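Local coordinates for lipase (Rhizopus niveus, PDB 1LGY), which hydrolyses the ester bonds of triglycerides and of their partial glycerides, with strong preference for the 1 and 3 positions, at residues Ser58-Thr63 with Ser115-Val119. Numbering follows the deposited sequence.
Sequences SLLSDT and SYEQV
Gln118 reaches from helix 110-133 to the hairpin turn 58-63 and sets its amide nitrogen beside two serine hydroxyls, with NE2 2.6 Å from Ser61 OG and 3.1 Å from Ser58 OG. Its chain runs extended beyond CG, which carries the amide across to the turn, and NE2 also lies against Ser61 CB. The hydroxyls belong to a short chain inside the turn: Ser61 OG hydrogen-bonds to Ser58 OG and, at 3.2 Å, to Thr63 OG1. With chi1 at 53°, Ser61 OG is tucked over its own backbone, within bonding distance of both neighbours, while Ser58 OG swings opposite its backbone N (chi1 172°). One helical turn earlier, Ser115 turns CB to Thr63 OG1 and lays OG 3.6 Å from Ser61 CB; that OG is itself hydrogen-bonded to Gly111 O, back along the helix. Beside this polar row the contact turns apolar and buried. Val119 CG1 meets Ser58 CB at 3.7 Å and Thr63 CG2 at 3.9 Å, bridging the two residues that flank the turn, and the threonine and valine side chains slant across one another. Ser58 pairs with two successive residues, its N bonding to Thr63 O and its O weakly taking the N-H of Asp62, whose backbone is left-handed: a G1 beta bulge. With the Thr63 side chain about 11 Å from that of the catalytic Ser145, the arrangement joins the hairpin between edge strand 51-58 and strand 63-70 to a helix packed on the central mixed sheet of this alpha/beta-hydrolase fold.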
loop_
_atom_site.group_PDB
_atom_site.type_symbol
_atom_site.label_atom_id
_atom_site.label_comp_id
_atom_site.label_asym_id
_atom_site.label_seq_id
_atom_site.Cartn_x
_atom_site.Cartn_y
_atom_site.Cartn_z
ATOM N N SER A 58 4.308 -8.438 -13.863
ATOM C CA SER A 58 5.343 -7.826 -14.675
ATOM C C SER A 58 6.547 -8.694 -14.479
ATOM O O SER A 58 7.152 -8.595 -13.435
ATOM C CB SER A 58 5.648 -6.389 -14.218
ATOM O OG SER A 58 6.782 -5.825 -14.874
ATOM N N LEU A 59 6.943 -9.503 -15.466
ATOM C CA LEU A 59 8.053 -10.395 -15.289
ATOM C C LEU A 59 9.372 -9.684 -15.144
ATOM O O LEU A 59 10.256 -10.180 -14.419
ATOM C CB LEU A 59 8.094 -11.334 -16.440
ATOM C CG LEU A 59 6.883 -12.203 -16.660
ATOM C CD1 LEU A 59 7.214 -13.175 -17.712
ATOM C CD2 LEU A 59 6.500 -12.962 -15.413
ATOM N N LEU A 60 9.440 -8.501 -15.795
ATOM C CA LEU A 60 10.576 -7.589 -15.733
ATOM C C LEU A 60 10.873 -7.165 -14.310
ATOM O O LEU A 60 11.938 -7.556 -13.848
ATOM C CB LEU A 60 10.304 -6.356 -16.616
ATOM C CG LEU A 60 10.098 -6.729 -18.127
ATOM C CD1 LEU A 60 10.110 -5.468 -18.964
ATOM C CD2 LEU A 60 11.201 -7.701 -18.627
ATOM N N SER A 61 9.998 -6.476 -13.569
ATOM C CA SER A 61 10.178 -6.107 -12.156
ATOM C C SER A 61 9.488 -6.953 -11.050
ATOM O O SER A 61 9.545 -6.666 -9.852
ATOM C CB SER A 61 9.729 -4.677 -12.025
ATOM O OG SER A 61 8.415 -4.541 -12.549
ATOM N N ASP A 62 8.845 -8.056 -11.394
ATOM C CA ASP A 62 8.020 -8.881 -10.503
ATOM C C ASP A 62 7.024 -8.118 -9.613
ATOM O O ASP A 62 6.760 -8.368 -8.440
ATOM C CB ASP A 62 8.947 -9.767 -9.668
ATOM C CG ASP A 62 8.210 -10.923 -8.979
ATOM O OD1 ASP A 62 7.279 -11.552 -9.514
ATOM O OD2 ASP A 62 8.583 -11.186 -7.847
ATOM N N THR A 63 6.390 -7.191 -10.288
ATOM C CA THR A 63 5.340 -6.392 -9.725
ATOM C C THR A 63 4.085 -7.196 -10.083
ATOM O O THR A 63 3.798 -7.519 -11.227
ATOM C CB THR A 63 5.447 -4.959 -10.408
ATOM O OG1 THR A 63 6.640 -4.385 -9.866
ATOM C CG2 THR A 63 4.328 -3.970 -10.108
ATOM N N SER A 115 8.406 0.777 -12.328
ATOM C CA SER A 115 7.601 -0.433 -12.171
ATOM C C SER A 115 6.134 -0.072 -12.296
ATOM O O SER A 115 5.336 -0.872 -12.768
ATOM C CB SER A 115 7.790 -1.036 -10.842
ATOM O OG SER A 115 9.153 -1.385 -10.737
ATOM N N TYR A 116 5.752 1.166 -11.972
ATOM C CA TYR A 116 4.344 1.524 -12.016
ATOM C C TYR A 116 3.842 1.706 -13.444
ATOM O O TYR A 116 2.758 1.240 -13.815
ATOM C CB TYR A 116 4.182 2.770 -11.184
ATOM C CG TYR A 116 2.731 3.184 -11.219
ATOM C CD1 TYR A 116 1.727 2.418 -10.577
ATOM C CD2 TYR A 116 2.399 4.279 -12.011
ATOM C CE1 TYR A 116 0.382 2.756 -10.762
ATOM C CE2 TYR A 116 1.062 4.611 -12.190
ATOM C CZ TYR A 116 0.078 3.852 -11.579
ATOM O OH TYR A 116 -1.223 4.193 -11.858
ATOM N N GLU A 117 4.659 2.339 -14.274
ATOM C CA GLU A 117 4.310 2.566 -15.662
ATOM C C GLU A 117 4.245 1.243 -16.336
ATOM O O GLU A 117 3.526 1.137 -17.327
ATOM C CB GLU A 117 5.331 3.371 -16.453
ATOM C CG GLU A 117 5.262 4.871 -16.312
ATOM C CD GLU A 117 6.603 5.586 -16.352
ATOM O OE1 GLU A 117 7.553 5.180 -17.022
ATOM O OE2 GLU A 117 6.699 6.594 -15.680
ATOM N N GLN A 118 4.940 0.228 -15.814
ATOM C CA GLN A 118 4.884 -1.086 -16.453
ATOM C C GLN A 118 3.589 -1.817 -16.296
ATOM O O GLN A 118 3.296 -2.730 -17.061
ATOM C CB GLN A 118 5.947 -1.965 -15.918
ATOM C CG GLN A 118 7.292 -1.687 -16.578
ATOM C CD GLN A 118 8.452 -2.206 -15.747
ATOM O OE1 GLN A 118 9.580 -1.785 -15.962
ATOM N NE2 GLN A 118 8.293 -3.087 -14.748
ATOM N N VAL A 119 2.790 -1.467 -15.286
ATOM C CA VAL A 119 1.563 -2.222 -15.036
ATOM C C VAL A 119 0.292 -1.413 -15.051
ATOM O O VAL A 119 -0.773 -1.980 -14.828
ATOM C CB VAL A 119 1.670 -2.966 -13.688
ATOM C CG1 VAL A 119 2.922 -3.852 -13.793
ATOM C CG2 VAL A 119 1.747 -2.055 -12.491
#